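Local coordinates for protein extracellular ligand-binding receptor (Rhodopseudomonas palustris, PDB 4EYQ) that probably serves as the periplasmic solute-binding receptor for aromatic carboxylates, holding caffeic acid or 3-(4-hydroxyphenyl)pyruvic acid in a cleft between two lobes, at residues Thr13-Gly18 with Ser76-Pro81; Leu99-Val104 with Val114-Ile119; Ile141-Ser146 with Phe172-Thr177; Met243-Val248 with Arg280-Gly285. All coordinates share one frame; numbering follows the deposited sequence.

Contact 1. Residues Thr13-Gly18 with Ser76-Pro81. With ENO (3-(4-hydroxy-phenyl)pyruvic acid), chain B; DHC (caffeic acid), chain C.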
# COMPACT_ATOMS: atom_id res chain seq x y z
N THR A 13 -1.63 -13.99 -0.15
CA THR A 13 -2.74 -13.77 -1.07
C THR A 13 -2.67 -12.35 -1.68
O THR A 13 -2.66 -11.34 -0.95
CB THR A 13 -4.09 -14.13 -0.40
OG1 THR A 13 -5.15 -13.98 -1.33
CG2 THR A 13 -4.36 -13.28 0.83
N VAL A 14 -2.56 -12.30 -3.00
CA VAL A 14 -2.39 -11.04 -3.69
C VAL A 14 -3.30 -11.03 -4.91
O VAL A 14 -3.84 -12.08 -5.29
CB VAL A 14 -0.91 -10.74 -4.08
CG1 VAL A 14 -0.10 -10.37 -2.82
CG2 VAL A 14 -0.27 -11.88 -4.86
N THR A 15 -3.48 -9.86 -5.50
CA THR A 15 -4.41 -9.72 -6.60
C THR A 15 -3.64 -9.70 -7.92
O THR A 15 -3.08 -8.65 -8.30
CB THR A 15 -5.26 -8.45 -6.45
OG1 THR A 15 -5.84 -8.41 -5.14
CG2 THR A 15 -6.35 -8.46 -7.48
N THR A 16 -3.61 -10.84 -8.61
CA THR A 16 -2.88 -10.93 -9.88
C THR A 16 -3.82 -11.03 -11.11
O THR A 16 -3.35 -11.12 -12.25
CB THR A 16 -1.83 -12.06 -9.87
OG1 THR A 16 -2.46 -13.30 -9.58
CG2 THR A 16 -0.74 -11.80 -8.80
N THR A 17 -5.14 -11.01 -10.87
CA THR A 17 -6.11 -10.91 -11.98
C THR A 17 -7.19 -9.88 -11.61
O THR A 17 -7.35 -9.56 -10.43
CB THR A 17 -6.79 -12.27 -12.30
OG1 THR A 17 -7.50 -12.72 -11.15
CG2 THR A 17 -5.78 -13.35 -12.70
N GLY A 18 -7.90 -9.35 -12.60
CA GLY A 18 -9.00 -8.40 -12.35
C GLY A 18 -8.53 -6.95 -12.30
O GLY A 18 -7.37 -6.68 -12.61
N SER A 76 -3.94 -8.40 1.51
CA SER A 76 -4.02 -8.62 0.05
C SER A 76 -3.45 -7.35 -0.60
O SER A 76 -2.65 -6.61 0.05
CB SER A 76 -5.50 -8.84 -0.33
OG SER A 76 -5.69 -9.09 -1.71
N SER A 77 -3.85 -7.07 -1.85
CA SER A 77 -3.30 -5.96 -2.62
C SER A 77 -4.13 -4.70 -2.56
O SER A 77 -3.64 -3.59 -2.85
CB SER A 77 -3.13 -6.37 -4.08
OG SER A 77 -2.21 -7.41 -4.14
N VAL A 78 -5.40 -4.88 -2.20
CA VAL A 78 -6.31 -3.76 -2.07
C VAL A 78 -7.08 -3.88 -0.77
O VAL A 78 -7.08 -4.94 -0.15
CB VAL A 78 -7.22 -3.60 -3.32
CG1 VAL A 78 -6.40 -3.11 -4.53
CG2 VAL A 78 -7.98 -4.89 -3.63
N THR A 79 -7.72 -2.80 -0.35
CA THR A 79 -8.28 -2.72 1.00
C THR A 79 -9.39 -3.75 1.32
O THR A 79 -9.32 -4.42 2.34
CB THR A 79 -8.70 -1.28 1.34
OG1 THR A 79 -7.55 -0.41 1.20
CG2 THR A 79 -9.28 -1.19 2.72
N PRO A 80 -10.43 -3.88 0.46
CA PRO A 80 -11.51 -4.84 0.88
C PRO A 80 -11.08 -6.30 1.17
O PRO A 80 -11.43 -6.81 2.24
CB PRO A 80 -12.58 -4.70 -0.22
CG PRO A 80 -12.26 -3.38 -0.88
CD PRO A 80 -10.77 -3.19 -0.80
N PRO A 81 -10.30 -6.95 0.27
CA PRO A 81 -9.79 -8.27 0.66
C PRO A 81 -8.79 -8.26 1.83
O PRO A 81 -8.69 -9.27 2.54
CB PRO A 81 -9.06 -8.76 -0.61
CG PRO A 81 -8.77 -7.54 -1.39
CD PRO A 81 -9.94 -6.63 -1.13
O4 ENO B . -5.53 -0.19 -0.72
C9 ENO B . -2.26 -0.40 -2.27
C8 ENO B . -1.01 -0.12 -1.75
C7 ENO B . -0.74 1.14 -1.23
C6 ENO B . -1.72 2.14 -1.20
C5 ENO B . -2.97 1.84 -1.73
C4 ENO B . -3.25 0.58 -2.26
O3 ENO B . 0.50 1.38 -0.72
C3 ENO B . -4.61 0.26 -2.86
C2 ENO B . -5.73 -0.03 -1.91
C1 ENO B . -7.09 -0.13 -2.46
O2 ENO B . -8.05 -0.31 -1.68
O1 ENO B . -7.27 -0.03 -3.70
C1 DHC C . -7.14 0.14 -2.56
O1 DHC C . -7.38 0.22 -3.79
C2 DHC C . -5.85 0.62 -2.00
C3 DHC C . -4.72 0.37 -2.63
C1' DHC C . -3.41 0.83 -2.10
C2' DHC C . -2.38 -0.08 -2.14
C3' DHC C . -1.13 0.29 -1.68
C4' DHC C . -0.92 1.66 -1.14
C5' DHC C . -1.98 2.55 -1.11
C6' DHC C . -3.22 2.12 -1.59
O4' DHC C . 0.30 2.03 -0.69
O3' DHC C . -0.13 -0.63 -1.73
O2 DHC C . -7.98 -0.35 -1.77
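T13 opens the contact with its backbone: T13 O receives the CA-H of S76 at 3.2 Å from S76 CA, and the angle of 170° at the hydrogen shows a straight approach. Its hydroxyl OG1 instead joins D50, which also binds the hydroxyls of S76 and T15, tying both segments to a common carboxylate. V14 follows with CB lying 3.6 Å from S77 OG. T15 N makes the one hydrogen bond between the segments, donating to S77 OG over 3.1 Å at 167°. S77 can offer this oxygen because OG stands anti to its own carbonyl carbon (chi1 -63°); S77 OG is also hydrogen-bonded to E27. T15 OG1 meanwhile lies 3.6 Å from S77 CB. The second segment runs from a cis peptide before S76, through the N-cap residue V78, into helix 79-92. There T79 N points at the ligand carboxylate, 2.8 Å from O2 of caffeic acid. Neighbouring parallel strands 8-14 and 72-75 end at a loop and a helix N-terminus that receives an anion, the arrangement of the ligand cleft in periplasmic binding proteins.

Contact 2. Residues Leu99-Val104 with Val114-Ile119. With ENO (3-(4-hydroxy-phenyl)pyruvic acid), chain B; DHC (caffeic acid), chain C.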
# COMPACT_ATOMS: atom_id res chain seq x y z
N LEU A 99 -0.68 -5.89 2.92
CA LEU A 99 0.01 -5.21 1.80
C LEU A 99 -0.82 -4.06 1.20
O LEU A 99 -0.42 -3.45 0.20
CB LEU A 99 0.47 -6.22 0.74
CG LEU A 99 1.40 -7.35 1.23
CD1 LEU A 99 1.73 -8.28 0.07
CD2 LEU A 99 2.69 -6.82 1.91
N ALA A 100 -1.96 -3.75 1.81
CA ALA A 100 -2.81 -2.63 1.42
C ALA A 100 -3.20 -1.92 2.69
O ALA A 100 -3.23 -2.55 3.75
CB ALA A 100 -4.07 -3.13 0.71
N PRO A 101 -3.54 -0.61 2.62
CA PRO A 101 -4.01 0.09 3.82
C PRO A 101 -5.26 -0.59 4.39
O PRO A 101 -6.00 -1.25 3.64
CB PRO A 101 -4.35 1.51 3.32
CG PRO A 101 -3.60 1.64 2.03
CD PRO A 101 -3.56 0.27 1.43
N LEU A 102 -5.50 -0.49 5.68
CA LEU A 102 -6.83 -0.84 6.18
C LEU A 102 -7.17 -0.17 7.47
O LEU A 102 -6.27 0.23 8.21
CB LEU A 102 -6.99 -2.35 6.33
CG LEU A 102 -6.45 -3.04 7.58
CD1 LEU A 102 -7.19 -4.37 7.70
CD2 LEU A 102 -4.98 -3.20 7.39
N PRO A 103 -8.47 -0.05 7.77
CA PRO A 103 -8.86 0.44 9.09
C PRO A 103 -8.49 -0.62 10.15
O PRO A 103 -9.12 -1.68 10.21
CB PRO A 103 -10.39 0.59 8.98
CG PRO A 103 -10.81 -0.20 7.79
CD PRO A 103 -9.62 -0.39 6.91
N VAL A 104 -7.47 -0.33 10.95
CA VAL A 104 -7.07 -1.23 12.02
C VAL A 104 -7.90 -0.88 13.24
O VAL A 104 -7.59 0.05 13.96
CB VAL A 104 -5.56 -1.09 12.34
CG1 VAL A 104 -5.16 -2.06 13.48
CG2 VAL A 104 -4.74 -1.37 11.09
N VAL A 114 0.80 -3.25 9.18
CA VAL A 114 0.46 -2.72 7.85
C VAL A 114 1.69 -2.15 7.15
O VAL A 114 2.38 -1.31 7.72
CB VAL A 114 -0.63 -1.62 7.93
CG1 VAL A 114 -1.11 -1.22 6.54
CG2 VAL A 114 -1.78 -2.05 8.82
N MSE A 115 1.97 -2.58 5.95
CA MSE A 115 3.15 -2.05 5.27
C MSE A 115 2.86 -0.67 4.64
O MSE A 115 3.64 0.27 4.88
CB MSE A 115 3.67 -3.02 4.19
CG MSE A 115 4.31 -4.33 4.73
SE MSE A 115 5.88 -4.03 5.83
CE MSE A 115 4.98 -4.02 7.47
N PRO A 116 1.75 -0.54 3.83
CA PRO A 116 1.50 0.77 3.22
C PRO A 116 1.35 1.93 4.23
O PRO A 116 0.85 1.71 5.36
CB PRO A 116 0.17 0.57 2.45
CG PRO A 116 0.10 -0.90 2.18
CD PRO A 116 0.76 -1.55 3.39
N GLN A 117 1.74 3.14 3.82
CA GLN A 117 1.64 4.35 4.68
C GLN A 117 0.20 4.65 5.12
O GLN A 117 -0.69 4.47 4.31
CB GLN A 117 2.21 5.54 3.95
CG GLN A 117 3.72 5.37 3.73
CD GLN A 117 4.12 4.59 2.46
OE1 GLN A 117 3.27 4.07 1.74
NE2 GLN A 117 5.45 4.52 2.18
N PRO A 118 -0.02 5.04 6.40
CA PRO A 118 -1.38 5.36 6.80
C PRO A 118 -1.86 6.58 6.01
O PRO A 118 -1.07 7.48 5.67
CB PRO A 118 -1.28 5.63 8.32
CG PRO A 118 0.16 5.86 8.59
CD PRO A 118 0.94 5.14 7.53
N ILE A 119 -3.15 6.59 5.69
CA ILE A 119 -3.73 7.64 4.86
C ILE A 119 -3.41 9.07 5.37
O ILE A 119 -2.96 9.91 4.59
CB ILE A 119 -5.25 7.40 4.68
CG1 ILE A 119 -5.52 6.64 3.39
CG2 ILE A 119 -6.03 8.71 4.71
CD1 ILE A 119 -4.76 5.34 3.24
O4 ENO B . -5.53 -0.19 -0.72
C9 ENO B . -2.26 -0.40 -2.27
C8 ENO B . -1.01 -0.12 -1.75
C7 ENO B . -0.74 1.14 -1.23
C6 ENO B . -1.72 2.14 -1.20
C5 ENO B . -2.97 1.84 -1.73
C4 ENO B . -3.25 0.58 -2.26
O3 ENO B . 0.50 1.38 -0.72
C3 ENO B . -4.61 0.26 -2.86
C2 ENO B . -5.73 -0.03 -1.91
C1 ENO B . -7.09 -0.13 -2.46
O2 ENO B . -8.05 -0.31 -1.68
O1 ENO B . -7.27 -0.03 -3.70
C1 DHC C . -7.14 0.14 -2.56
O1 DHC C . -7.38 0.22 -3.79
C2 DHC C . -5.85 0.62 -2.00
C3 DHC C . -4.72 0.37 -2.63
C1' DHC C . -3.41 0.83 -2.10
C2' DHC C . -2.38 -0.08 -2.14
C3' DHC C . -1.13 0.29 -1.68
C4' DHC C . -0.92 1.66 -1.14
C5' DHC C . -1.98 2.55 -1.11
C6' DHC C . -3.22 2.12 -1.59
O4' DHC C . 0.30 2.03 -0.69
O3' DHC C . -0.13 -0.63 -1.73
O2 DHC C . -7.98 -0.35 -1.77
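With V114 chi1 at -172°, CG1 lies anti to the backbone N and CG2 anti to the carbonyl carbon, so the two methyls of V114 serve different partners in 99-104. CG1 comes up to A100 O at 3.7 Å. CG2 is shared: L102 CD2 reaches it at 3.7 Å, and V104 CG2 at 3.8 Å. L102 gets there because CG sits between its backbone N and carbonyl carbon (chi1 82°), which swings the tip of the chain back to V114; the two side chains cross obliquely, whereas V104 and V114 slide past one another in opposite directions. The proline ring of P116 supplies the second half of the contact. Its CG presses on the backbone of the other loop, 3.3 Å from L99 O, and its CB lies 3.9 Å from P101 CD. Both prolines also line the ligand site: P101 CG is 3.6 Å from C5' of caffeic acid, and P116 CB is 3.5 Å from its O4'. L99 and M115, a selenomethionine, lie side by side and point the same way, CD2 of L99 against CG of M115. No hydrogen bond joins the segments, and the buried A100 O has no polar partner in the model. Cohesion rests on van der Waals contact, partly of CH groups on carbonyl oxygens; P101 and P116 offer the ligand carbon surfaces, with L99 O beside them.

Contact 3. Residues Ile141-Ser146 with Phe172-Thr177. With DHC (caffeic acid), chain C; ENO (3-(4-hydroxy-phenyl)pyruvic acid), chain B.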
# COMPACT_ATOMS: atom_id res chain seq x y z
N ILE A 141 -13.28 12.49 -5.81
CA ILE A 141 -13.88 11.33 -6.49
C ILE A 141 -13.09 10.08 -6.07
O ILE A 141 -11.86 9.99 -6.30
CB ILE A 141 -13.99 11.52 -8.04
CG1 ILE A 141 -14.56 10.24 -8.67
CG2 ILE A 141 -12.62 11.87 -8.67
CD1 ILE A 141 -14.88 10.32 -10.15
N GLY A 142 -13.76 9.14 -5.40
CA GLY A 142 -13.08 7.91 -4.93
C GLY A 142 -13.97 6.69 -4.96
O GLY A 142 -15.15 6.83 -5.27
N TYR A 143 -13.41 5.50 -4.65
CA TYR A 143 -14.17 4.24 -4.59
C TYR A 143 -15.32 4.34 -3.58
O TYR A 143 -15.21 5.00 -2.55
CB TYR A 143 -13.26 3.06 -4.19
CG TYR A 143 -12.12 2.72 -5.15
CD1 TYR A 143 -12.28 2.80 -6.54
CD2 TYR A 143 -10.88 2.30 -4.67
CE1 TYR A 143 -11.24 2.49 -7.41
CE2 TYR A 143 -9.81 1.99 -5.53
CZ TYR A 143 -10.00 2.07 -6.90
OH TYR A 143 -8.98 1.75 -7.77
N SER A 144 -16.45 3.71 -3.89
CA SER A 144 -17.52 3.55 -2.90
C SER A 144 -17.26 2.33 -2.00
O SER A 144 -18.11 1.44 -1.86
CB SER A 144 -18.86 3.40 -3.59
OG SER A 144 -18.73 2.48 -4.66
N ASP A 145 -16.08 2.29 -1.39
CA ASP A 145 -15.75 1.28 -0.39
C ASP A 145 -14.78 1.87 0.65
O ASP A 145 -14.50 3.08 0.64
CB ASP A 145 -15.25 -0.03 -1.02
CG ASP A 145 -13.97 0.13 -1.86
OD1 ASP A 145 -13.01 0.83 -1.45
OD2 ASP A 145 -13.91 -0.51 -2.93
N SER A 146 -14.29 1.01 1.55
CA SER A 146 -13.51 1.47 2.67
C SER A 146 -12.23 2.23 2.28
O SER A 146 -11.83 3.13 3.02
CB SER A 146 -13.24 0.33 3.67
OG SER A 146 -12.63 -0.77 3.03
N PHE A 172 -17.23 6.11 -7.29
CA PHE A 172 -17.40 5.07 -8.30
C PHE A 172 -16.94 3.70 -7.79
O PHE A 172 -16.25 3.60 -6.77
CB PHE A 172 -16.72 5.43 -9.62
CG PHE A 172 -15.21 5.45 -9.57
CD1 PHE A 172 -14.53 6.45 -8.90
CD2 PHE A 172 -14.48 4.48 -10.25
CE1 PHE A 172 -13.12 6.48 -8.90
CE2 PHE A 172 -13.09 4.50 -10.27
CZ PHE A 172 -12.41 5.50 -9.59
N ALA A 173 -17.35 2.64 -8.50
CA ALA A 173 -17.00 1.27 -8.15
C ALA A 173 -15.77 0.85 -8.95
O ALA A 173 -15.53 1.32 -10.08
CB ALA A 173 -18.17 0.33 -8.42
N ARG A 174 -14.97 -0.02 -8.33
CA ARG A 174 -13.72 -0.52 -8.90
C ARG A 174 -13.80 -1.08 -10.34
O ARG A 174 -12.87 -0.86 -11.11
CB ARG A 174 -13.13 -1.57 -7.96
CG ARG A 174 -12.51 -0.98 -6.71
CD ARG A 174 -12.16 -2.03 -5.66
NE ARG A 174 -11.88 -1.37 -4.39
CZ ARG A 174 -10.65 -1.05 -3.99
NH1 ARG A 174 -9.59 -1.35 -4.77
NH2 ARG A 174 -10.49 -0.42 -2.82
N PRO A 175 -14.89 -1.79 -10.71
CA PRO A 175 -14.94 -2.31 -12.09
C PRO A 175 -15.54 -1.36 -13.12
O PRO A 175 -15.61 -1.72 -14.30
CB PRO A 175 -15.83 -3.56 -11.97
CG PRO A 175 -16.08 -3.77 -10.50
CD PRO A 175 -15.97 -2.39 -9.90
N ASP A 176 -15.99 -0.18 -12.70
CA ASP A 176 -16.67 0.76 -13.62
C ASP A 176 -15.74 1.17 -14.76
O ASP A 176 -14.55 1.37 -14.55
CB ASP A 176 -17.11 2.02 -12.88
CG ASP A 176 -18.28 1.78 -11.95
OD1 ASP A 176 -18.87 0.68 -11.97
OD2 ASP A 176 -18.64 2.71 -11.20
N THR A 177 -16.30 1.30 -15.96
CA THR A 177 -15.50 1.69 -17.12
C THR A 177 -15.72 3.15 -17.47
O THR A 177 -14.98 3.73 -18.25
CB THR A 177 -15.81 0.82 -18.35
OG1 THR A 177 -17.23 0.79 -18.55
CG2 THR A 177 -15.28 -0.60 -18.15
C1 DHC C . -7.14 0.14 -2.56
O1 DHC C . -7.38 0.22 -3.79
C2 DHC C . -5.85 0.62 -2.00
C3 DHC C . -4.72 0.37 -2.63
C1' DHC C . -3.41 0.83 -2.10
C2' DHC C . -2.38 -0.08 -2.14
C3' DHC C . -1.13 0.29 -1.68
C4' DHC C . -0.92 1.66 -1.14
C5' DHC C . -1.98 2.55 -1.11
C6' DHC C . -3.22 2.12 -1.59
O4' DHC C . 0.30 2.03 -0.69
O3' DHC C . -0.13 -0.63 -1.73
O2 DHC C . -7.98 -0.35 -1.77
O4 ENO B . -5.53 -0.19 -0.72
C9 ENO B . -2.26 -0.40 -2.27
C8 ENO B . -1.01 -0.12 -1.75
C7 ENO B . -0.74 1.14 -1.23
C6 ENO B . -1.72 2.14 -1.20
C5 ENO B . -2.97 1.84 -1.73
C4 ENO B . -3.25 0.58 -2.26
O3 ENO B . 0.50 1.38 -0.72
C3 ENO B . -4.61 0.26 -2.86
C2 ENO B . -5.73 -0.03 -1.91
C1 ENO B . -7.09 -0.13 -2.46
O2 ENO B . -8.05 -0.31 -1.68
O1 ENO B . -7.27 -0.03 -3.70
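R174 lies across the Y143 ring at about a right angle, with CG 3.7 Å from the ring centroid and only 11° off its normal, a CH-pi contact over the face. From there the chain runs extended from CG to NE and carries the guanidinium to D145. The guanidinium plane is inclined 36° to the ring, and Y143 CD2 approaches one of its faces, 3.3 Å from NH2 of R174. The carboxylate of D145 is nearly coplanar with the guanidinium, and the grip is side-on: R174 NE meets D145 OD2 at 2.6 Å, while R174 NH2 meets D145 OD1 at 3.1 Å, both on syn sides. D145 would thereby hold the guanidinium in its rotation and partly balance its charge. R174 NH1 and NH2 remain directed at the ligand carboxylate, with NH2 2.7 Å from O2 of caffeic acid. The F172 ring meets the CD1-CE1 side of Y143 obliquely, the planes at 59°, its CZ 3.9 Å from CE1 of Y143, and CG1 of I141 touches F172 CD1. Backbone bonds F172 N to G142 O and S144 N to F172 O define a parallel bridge between Y143 and F172. Strand 165-172 lies at the edge of the seven-stranded sheet beside 137-143; helices 180-189 and 204-212 cover I141 and F172, P80 of helix 79-92 touches both R174 and D145, and D145 is the N-cap of helix 146-161, its OD1 also bonded to Y147 N.

Contact 4. Residues Met243-Val248 with Arg280-Gly285. With DHC (caffeic acid), chain C; ENO (3-(4-hydroxy-phenyl)pyruvic acid), chain B.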
# COMPACT_ATOMS: atom_id res chain seq x y z
N MSE A 243 1.19 13.59 -6.64
CA MSE A 243 0.91 12.23 -6.09
C MSE A 243 1.74 11.89 -4.88
O MSE A 243 2.97 11.94 -4.97
CB MSE A 243 1.14 11.17 -7.19
CG MSE A 243 0.73 9.76 -6.78
SE MSE A 243 1.36 8.45 -8.12
CE MSE A 243 0.29 9.02 -9.58
N ALA A 244 1.09 11.52 -3.76
CA ALA A 244 1.79 10.97 -2.57
C ALA A 244 2.41 9.60 -2.90
O ALA A 244 1.83 8.80 -3.66
CB ALA A 244 0.83 10.85 -1.35
N SER A 245 3.58 9.32 -2.37
CA SER A 245 4.22 8.04 -2.61
C SER A 245 5.27 7.73 -1.52
O SER A 245 5.70 8.63 -0.80
CB SER A 245 4.79 8.02 -4.03
OG SER A 245 6.13 7.61 -4.08
N GLY A 246 5.64 6.46 -1.36
CA GLY A 246 6.74 6.06 -0.50
C GLY A 246 8.06 6.40 -1.15
O GLY A 246 8.13 6.66 -2.38
N PRO A 247 9.13 6.38 -0.34
CA PRO A 247 10.47 6.77 -0.77
C PRO A 247 11.12 5.80 -1.75
O PRO A 247 12.15 6.13 -2.38
CB PRO A 247 11.27 6.84 0.54
CG PRO A 247 10.50 5.98 1.51
CD PRO A 247 9.05 6.10 1.12
N VAL A 248 10.52 4.61 -1.91
CA VAL A 248 11.05 3.61 -2.86
C VAL A 248 11.01 4.10 -4.31
O VAL A 248 11.74 3.56 -5.18
CB VAL A 248 10.31 2.24 -2.76
CG1 VAL A 248 8.91 2.32 -3.38
CG2 VAL A 248 11.14 1.16 -3.46
N ARG A 280 10.15 0.12 -11.18
CA ARG A 280 9.91 0.32 -9.74
C ARG A 280 8.44 0.66 -9.42
O ARG A 280 7.76 1.32 -10.20
CB ARG A 280 10.84 1.41 -9.21
CG ARG A 280 10.44 2.85 -9.56
CD ARG A 280 11.53 3.84 -9.15
NE ARG A 280 12.82 3.51 -9.77
CZ ARG A 280 13.98 4.11 -9.52
NH1 ARG A 280 14.06 5.09 -8.64
NH2 ARG A 280 15.08 3.71 -10.15
N SER A 281 7.94 0.21 -8.26
CA SER A 281 6.59 0.60 -7.83
C SER A 281 6.47 0.66 -6.33
O SER A 281 7.24 0.05 -5.61
CB SER A 281 5.49 -0.35 -8.38
OG SER A 281 5.64 -1.69 -7.89
N GLN A 282 5.49 1.43 -5.89
CA GLN A 282 5.04 1.45 -4.52
C GLN A 282 4.83 0.01 -4.06
O GLN A 282 5.14 -0.36 -2.93
CB GLN A 282 3.69 2.19 -4.51
CG GLN A 282 2.95 2.24 -3.18
CD GLN A 282 3.51 3.30 -2.24
OE1 GLN A 282 4.52 3.98 -2.54
NE2 GLN A 282 2.86 3.43 -1.09
N PHE A 283 4.25 -0.80 -4.95
CA PHE A 283 3.64 -2.08 -4.53
C PHE A 283 4.70 -3.15 -4.34
O PHE A 283 4.66 -3.92 -3.35
CB PHE A 283 2.55 -2.50 -5.53
CG PHE A 283 1.70 -1.35 -5.97
CD1 PHE A 283 0.99 -0.62 -5.04
CD2 PHE A 283 1.67 -0.97 -7.31
CE1 PHE A 283 0.24 0.47 -5.43
CE2 PHE A 283 0.92 0.12 -7.70
CZ PHE A 283 0.20 0.84 -6.76
N ALA A 284 5.64 -3.21 -5.29
CA ALA A 284 6.82 -4.03 -5.10
C ALA A 284 7.52 -3.71 -3.76
O ALA A 284 7.95 -4.61 -3.04
CB ALA A 284 7.78 -3.84 -6.28
N GLY A 285 7.64 -2.42 -3.42
CA GLY A 285 8.17 -2.01 -2.11
C GLY A 285 7.52 -2.71 -0.91
O GLY A 285 8.22 -3.17 0.00
C1 DHC C . -7.14 0.14 -2.56
O1 DHC C . -7.38 0.22 -3.79
C2 DHC C . -5.85 0.62 -2.00
C3 DHC C . -4.72 0.37 -2.63
C1' DHC C . -3.41 0.83 -2.10
C2' DHC C . -2.38 -0.08 -2.14
C3' DHC C . -1.13 0.29 -1.68
C4' DHC C . -0.92 1.66 -1.14
C5' DHC C . -1.98 2.55 -1.11
C6' DHC C . -3.22 2.12 -1.59
O4' DHC C . 0.30 2.03 -0.69
O3' DHC C . -0.13 -0.63 -1.73
O2 DHC C . -7.98 -0.35 -1.77
O4 ENO B . -5.53 -0.19 -0.72
C9 ENO B . -2.26 -0.40 -2.27
C8 ENO B . -1.01 -0.12 -1.75
C7 ENO B . -0.74 1.14 -1.23
C6 ENO B . -1.72 2.14 -1.20
C5 ENO B . -2.97 1.84 -1.73
C4 ENO B . -3.25 0.58 -2.26
O3 ENO B . 0.50 1.38 -0.72
C3 ENO B . -4.61 0.26 -2.86
C2 ENO B . -5.73 -0.03 -1.91
C1 ENO B . -7.09 -0.13 -2.46
O2 ENO B . -8.05 -0.31 -1.68
O1 ENO B . -7.27 -0.03 -3.70
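Q282 carries the polar link to G246. CB lies 3.9 Å above the plane of the neighbouring F283 ring, offset toward the rim. CG, anti to the backbone N (chi1 175°), passes 3.6 Å from O4' of caffeic acid, and CD follows at 3.8 Å from the same O4'. A bend at chi2 (79°) turns the amide so that its two ends serve different partners. OE1 accepts from G246 N over 3.0 Å, with the donor in the carbonyl plane and on a lone pair; a weak bond from Q330 NE2 reaches the same oxygen. NE2 donates to caffeic acid O4' at 2.9 Å and 169°, or to O3 of 3-(4-hydroxyphenyl)pyruvic acid when that ligand occupies the same place, and Q117 OE1 also binds this nitrogen. With OE1 and NE2 both engaged, a flip of the amide would be disfavoured. The setting is the cleft of a two-lobed periplasmic binding protein: strand 242-245 belongs to the seven-stranded sheet, whereas the start of helix 282-301 packs, through S281, F283 and A284, on helix 21-30, on the side of the six-stranded sheet. S281 is the N-cap of helix 282-301, its OG accepting from A284 N at 3.0 Å. Across from the cap, V248 points its CB toward the helix start, and CG1 lies 3.6 Å from S281 O. S245 OG, by contrast, turns to its own segment and donates to G246 O. R280 lays CD 4.0 Å from V248 O, while its guanidinium goes on to salt bridges with E272 and E252.

In the fold
The four contacts follow one another in series along the chain, and all touch the same ligand site. Contacts 1 and 2 lie at strand ends of the six-stranded sheet, centres about 13 Å apart, and meet where T79 probably hydrogen-bonds P101. Contacts 3 and 4 both reach the seven-stranded sheet, but their centres are about 22 Å apart. Across the cleft, contact 1 touches contact 3 through P80 and R174 near the ligand carboxylate. Contact 2 meets contact 4 at Q117 and Q282 near the phenol end, and contact 4 itself joins the seven-stranded sheet to a helix lying against helix 21-30. The ligand is enclosed at both ends, consistent with a closed state.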